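Local atomic coordinates of CymD (PDB entry 6Z34), a protein that probably lets monoaromatic hydrocarbons such as toluene cross the outer membrane of Pseudomonas putida, as a FadL-family channel whose uptake works by lateral diffusion. Residues G26-M31 and G99-D104; F298-V303 and N337-G342. All blocks are in the same frame, centred on the assembly; numbering follows the deposited sequence.

Contact 1 of 2, residues G26-M31 and G99-D104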
loop_
_atom_site.group_PDB
_atom_site.type_symbol
_atom_site.label_atom_id
_atom_site.label_comp_id
_atom_site.label_asym_id
_atom_site.label_seq_id
_atom_site.Cartn_x
_atom_site.Cartn_y
_atom_site.Cartn_z
ATOM N N GLY A 26 -17.446 1.573 -4.969
ATOM C CA GLY A 26 -17.292 1.283 -6.381
ATOM C C GLY A 26 -16.376 0.095 -6.635
ATOM O O GLY A 26 -16.199 -0.787 -5.788
ATOM N N ALA A 27 -15.773 0.085 -7.827
ATOM C CA ALA A 27 -14.928 -1.034 -8.226
ATOM C C ALA A 27 -13.746 -1.247 -7.296
ATOM O O ALA A 27 -13.243 -2.371 -7.197
ATOM C CB ALA A 27 -14.386 -0.808 -9.636
ATOM N N GLN A 28 -13.274 -0.193 -6.628
ATOM C CA GLN A 28 -12.181 -0.348 -5.675
ATOM C C GLN A 28 -12.514 -1.306 -4.539
ATOM O O GLN A 28 -11.594 -1.726 -3.825
ATOM C CB GLN A 28 -11.787 1.020 -5.127
ATOM C CG GLN A 28 -11.151 1.904 -6.188
ATOM C CD GLN A 28 -12.173 2.665 -6.998
ATOM O OE1 GLN A 28 -13.368 2.329 -6.995
ATOM N NE2 GLN A 28 -11.720 3.693 -7.703
ATOM N N GLY A 29 -13.790 -1.699 -4.378
ATOM C CA GLY A 29 -14.123 -2.703 -3.383
ATOM C C GLY A 29 -13.329 -3.982 -3.557
ATOM O O GLY A 29 -13.066 -4.693 -2.585
ATOM N N MET A 30 -12.941 -4.297 -4.792
ATOM C CA MET A 30 -11.980 -5.352 -5.102
ATOM C C MET A 30 -10.794 -5.367 -4.136
ATOM O O MET A 30 -10.254 -6.432 -3.798
ATOM C CB MET A 30 -11.452 -5.163 -6.537
ATOM C CG MET A 30 -12.163 -5.976 -7.569
ATOM S SD MET A 30 -11.574 -5.826 -9.268
ATOM C CE MET A 30 -11.508 -4.068 -9.506
ATOM N N MET A 31 -10.356 -4.182 -3.715
ATOM C CA MET A 31 -9.164 -4.057 -2.890
ATOM C C MET A 31 -9.490 -3.688 -1.458
ATOM O O MET A 31 -8.574 -3.396 -0.693
ATOM C CB MET A 31 -8.209 -3.017 -3.475
ATOM C CG MET A 31 -7.575 -3.424 -4.801
ATOM S SD MET A 31 -6.484 -4.865 -4.678
ATOM C CE MET A 31 -5.530 -4.445 -3.248
ATOM N N GLY A 99 -8.475 -6.070 -11.839
ATOM C CA GLY A 99 -7.901 -4.747 -11.968
ATOM C C GLY A 99 -6.409 -4.744 -11.713
ATOM O O GLY A 99 -5.775 -5.790 -11.548
ATOM N N ALA A 100 -5.852 -3.543 -11.710
ATOM C CA ALA A 100 -4.436 -3.349 -11.417
ATOM C C ALA A 100 -4.339 -2.100 -10.568
ATOM O O ALA A 100 -4.704 -1.011 -11.029
ATOM C CB ALA A 100 -3.600 -3.217 -12.683
ATOM N N PHE A 101 -3.867 -2.276 -9.332
ATOM C CA PHE A 101 -3.808 -1.228 -8.330
ATOM C C PHE A 101 -2.355 -1.078 -7.898
ATOM O O PHE A 101 -1.748 -2.031 -7.396
ATOM C CB PHE A 101 -4.697 -1.566 -7.130
ATOM C CG PHE A 101 -6.152 -1.614 -7.456
ATOM C CD1 PHE A 101 -6.716 -2.747 -8.022
ATOM C CD2 PHE A 101 -6.967 -0.520 -7.206
ATOM C CE1 PHE A 101 -8.076 -2.782 -8.331
ATOM C CE2 PHE A 101 -8.334 -0.561 -7.513
ATOM C CZ PHE A 101 -8.873 -1.688 -8.083
ATOM N N ALA A 102 -1.808 0.111 -8.087
ATOM C CA ALA A 102 -0.407 0.382 -7.848
ATOM C C ALA A 102 -0.270 1.307 -6.655
ATOM O O ALA A 102 -1.133 2.155 -6.404
ATOM C CB ALA A 102 0.249 1.013 -9.084
ATOM N N SER A 103 0.812 1.118 -5.909
ATOM C CA SER A 103 1.198 2.047 -4.861
ATOM C C SER A 103 2.681 2.343 -4.991
ATOM O O SER A 103 3.474 1.465 -5.346
ATOM C CB SER A 103 0.860 1.507 -3.461
ATOM O OG SER A 103 1.752 0.492 -3.054
ATOM N N ASP A 104 3.037 3.593 -4.699
ATOM C CA ASP A 104 4.371 4.144 -4.877
ATOM C C ASP A 104 4.661 5.056 -3.696
ATOM O O ASP A 104 3.779 5.797 -3.250
ATOM C CB ASP A 104 4.457 4.941 -6.190
ATOM C CG ASP A 104 5.852 4.963 -6.793
ATOM O OD1 ASP A 104 6.816 4.537 -6.123
ATOM O OD2 ASP A 104 5.980 5.430 -7.952
#
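Phe101 points inward from the barrel wall and lands on Met30 and Met31, the point where the N-terminal hatch of this FadL-type barrel meets strand 94-107. The hatch side is the 3-10 turn 27-31, and no hydrogen bond crosses the contact: the fit is one of ring, thioethers and methylenes.

From CB outward, the Phe101 side chain meets the turn atom by atom. CB lies 4.1 Å from CG of Met31. With CG of Phe101 anti to the carbonyl carbon (chi1 -65°), the ring reaches the turn. There Met31 CG sits over the middle of one face, 3.5 Å from the ring centroid and only 14° off the normal, a clear CH-pi contact. Beyond it the Met31 chain bends at both chi2 and chi3. Its SD stays close to the CD1 corner of Phe101, at 4.0 Å, in an oblique Met-aromatic contact. Further out, CE2 of the ring meets the CG methylene of Gln28 at 4.0 Å, near the ring plane. At the tip, CZ abuts the CE methyl of Met30 at 3.8 Å, in the plane of the ring, so the ring is met on a face and along its edge.

With an alanine in place of Phe101, the wall would probably lose the face that Met31 CG lies on and one of the surfaces holding the Met30 methyl. The backbone of the turn has its own tie to the barrel, since Met30 O accepts a hydrogen bond from Ser156 OG.

Gly99, two residues back on the strand, suits the ring's place: a CB there would clash with Phe101 CE1 and crowd the Met30 methyl, while Met30 SD passes 4.0 Å from Gly99 N.

Contact 2 of 2, residues F298-V303 and N337-G342; sequences FDYKRV and NVYSLG
Tyr339 fills the notch between Phe298 and Tyr300 on one face of an antiparallel pair in the barrel wall, strands 294-303 and 336-347. Its CE1 presses 3.3 Å from CD1 of Tyr300, the two rings tilted by 44° and so neither stacked nor edge-on. Its CD1 also comes 4.0 Å from CZ of Phe298, which lies at the edge of the Tyr339 ring. The two tyrosines form a non-hydrogen-bonded pair and lie side by side, pointing the same way. Phe298 and Leu341, on the same face, sit on the surface, where lipid may reach them.

The intervening Asp299-Ser340 pair and, past the tyrosines, Lys301-Val338 are hydrogen-bonded pairs: Lys301 N reaches Val338 O at 2.7 Å, and the bond from Ser340 N to Asp299 O is nearly straight at 168°.

The other face carries Asp299, Lys301, Val338 and Ser340 and looks toward the hatch. The bend of Lys301 at chi3 (99°) brings its CE against the bump of the Val338 side chain, 3.7 Å from CG2. Beside them Ser340 OG makes a hydrogen bond to Gly17 O, and Asp299 OD2 accepts two, from Gly20 N and Ala21 N.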
loop_
_atom_site.group_PDB
_atom_site.type_symbol
_atom_site.label_atom_id
_atom_site.label_comp_id
_atom_site.label_asym_id
_atom_site.label_seq_id
_atom_site.Cartn_x
_atom_site.Cartn_y
_atom_site.Cartn_z
ATOM N N PHE A 298 -18.284 4.525 9.025
ATOM C CA PHE A 298 -17.225 4.497 10.035
ATOM C C PHE A 298 -16.615 3.113 10.006
ATOM O O PHE A 298 -17.357 2.122 9.983
ATOM C CB PHE A 298 -17.741 4.803 11.444
ATOM C CG PHE A 298 -16.734 4.516 12.542
ATOM C CD1 PHE A 298 -15.820 5.480 12.937
ATOM C CD2 PHE A 298 -16.711 3.282 13.184
ATOM C CE1 PHE A 298 -14.893 5.219 13.945
ATOM C CE2 PHE A 298 -15.784 3.014 14.186
ATOM C CZ PHE A 298 -14.874 3.985 14.565
ATOM N N ASP A 299 -15.276 3.041 9.995
ATOM C CA ASP A 299 -14.573 1.765 9.923
ATOM C C ASP A 299 -13.473 1.706 10.968
ATOM O O ASP A 299 -12.843 2.718 11.304
ATOM C CB ASP A 299 -13.948 1.510 8.543
ATOM C CG ASP A 299 -14.990 1.248 7.456
ATOM O OD1 ASP A 299 -16.201 1.451 7.695
ATOM O OD2 ASP A 299 -14.599 0.789 6.365
ATOM N N TYR A 300 -13.245 0.498 11.470
ATOM C CA TYR A 300 -12.151 0.222 12.377
ATOM C C TYR A 300 -11.280 -0.842 11.745
ATOM O O TYR A 300 -11.792 -1.848 11.246
ATOM C CB TYR A 300 -12.628 -0.270 13.734
ATOM C CG TYR A 300 -11.491 -0.903 14.498
ATOM C CD1 TYR A 300 -10.514 -0.116 15.088
ATOM C CD2 TYR A 300 -11.375 -2.285 14.604
ATOM C CE1 TYR A 300 -9.469 -0.681 15.786
ATOM C CE2 TYR A 300 -10.335 -2.861 15.293
ATOM C CZ TYR A 300 -9.383 -2.052 15.881
ATOM O OH TYR A 300 -8.337 -2.608 16.578
ATOM N N LYS A 301 -9.969 -0.643 11.792
ATOM C CA LYS A 301 -9.083 -1.596 11.149
ATOM C C LYS A 301 -7.851 -1.858 12.004
ATOM O O LYS A 301 -7.217 -0.929 12.513
ATOM C CB LYS A 301 -8.668 -1.109 9.763
ATOM C CG LYS A 301 -7.294 -1.560 9.422
ATOM C CD LYS A 301 -6.961 -1.350 7.996
ATOM C CE LYS A 301 -6.167 -0.112 7.852
ATOM N NZ LYS A 301 -5.478 -0.221 6.554
ATOM N N ARG A 302 -7.523 -3.135 12.138
ATOM C CA ARG A 302 -6.347 -3.613 12.847
ATOM C C ARG A 302 -5.396 -4.254 11.840
ATOM O O ARG A 302 -5.769 -5.226 11.169
ATOM C CB ARG A 302 -6.758 -4.623 13.912
ATOM C CG ARG A 302 -5.613 -5.179 14.692
ATOM C CD ARG A 302 -5.203 -4.208 15.762
ATOM N NE ARG A 302 -4.327 -4.865 16.717
ATOM C CZ ARG A 302 -4.686 -5.221 17.943
ATOM N NH1 ARG A 302 -5.916 -4.972 18.376
ATOM N NH2 ARG A 302 -3.809 -5.820 18.732
ATOM N N VAL A 303 -4.179 -3.715 11.728
ATOM C CA VAL A 303 -3.147 -4.284 10.864
ATOM C C VAL A 303 -2.183 -5.080 11.736
ATOM O O VAL A 303 -1.691 -4.571 12.746
ATOM C CB VAL A 303 -2.404 -3.193 10.071
ATOM C CG1 VAL A 303 -1.215 -3.785 9.369
ATOM C CG2 VAL A 303 -3.321 -2.528 9.047
ATOM N N ASN A 337 -3.855 0.195 14.755
ATOM C CA ASN A 337 -5.286 0.449 14.644
ATOM C C ASN A 337 -5.505 1.653 13.751
ATOM O O ASN A 337 -4.736 2.621 13.788
ATOM C CB ASN A 337 -5.940 0.722 15.995
ATOM C CG ASN A 337 -5.875 -0.454 16.914
ATOM O OD1 ASN A 337 -6.730 -1.328 16.877
ATOM N ND2 ASN A 337 -4.880 -0.470 17.778
ATOM N N VAL A 338 -6.553 1.586 12.945
ATOM C CA VAL A 338 -6.974 2.716 12.137
ATOM C C VAL A 338 -8.466 2.901 12.324
ATOM O O VAL A 338 -9.229 1.927 12.339
ATOM C CB VAL A 338 -6.625 2.529 10.647
ATOM C CG1 VAL A 338 -7.052 3.753 9.864
ATOM C CG2 VAL A 338 -5.129 2.283 10.481
ATOM N N TYR A 339 -8.871 4.152 12.482
ATOM C CA TYR A 339 -10.270 4.529 12.560
ATOM C C TYR A 339 -10.556 5.478 11.415
ATOM O O TYR A 339 -9.829 6.462 11.241
ATOM C CB TYR A 339 -10.593 5.200 13.890
ATOM C CG TYR A 339 -10.219 4.391 15.101
ATOM C CD1 TYR A 339 -11.105 3.469 15.647
ATOM C CD2 TYR A 339 -8.986 4.571 15.723
ATOM C CE1 TYR A 339 -10.770 2.736 16.778
ATOM C CE2 TYR A 339 -8.640 3.846 16.852
ATOM C CZ TYR A 339 -9.534 2.929 17.371
ATOM O OH TYR A 339 -9.188 2.205 18.482
ATOM N N SER A 340 -11.617 5.187 10.656
ATOM C CA SER A 340 -12.030 5.976 9.496
ATOM C C SER A 340 -13.478 6.437 9.655
ATOM O O SER A 340 -14.368 5.625 9.931
ATOM C CB SER A 340 -11.900 5.165 8.192
ATOM O OG SER A 340 -10.557 4.832 7.892
ATOM N N LEU A 341 -13.716 7.724 9.409
ATOM C CA LEU A 341 -15.030 8.334 9.555
ATOM C C LEU A 341 -15.239 9.319 8.418
ATOM O O LEU A 341 -14.449 10.257 8.271
ATOM C CB LEU A 341 -15.144 9.058 10.909
ATOM C CG LEU A 341 -16.385 9.909 11.219
ATOM C CD1 LEU A 341 -17.697 9.104 11.109
ATOM C CD2 LEU A 341 -16.261 10.562 12.616
ATOM N N GLY A 342 -16.307 9.123 7.626
ATOM C CA GLY A 342 -16.651 10.060 6.573
ATOM C C GLY A 342 -18.144 10.170 6.320
ATOM O O GLY A 342 -18.943 9.387 6.841
#

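Both segments of contact 1 come before those of contact 2 in the sequence; the centres of the two contacts lie 18 Å apart, with nearest atoms about 8 Å from each other. Both reach the antiparallel barrel wall, on different strands: 94-107 for contact 1, 294-303 and 336-347 for contact 2. The kinds of joint differ. Contact 1 packs a turn of the N-terminal hatch onto the wall, while contact 2 is wall against wall, built by neighbouring strands. The same hatch, in residues a little before 26-31, also reaches the inner face of contact 2, so it touches the channel wall at separate strands.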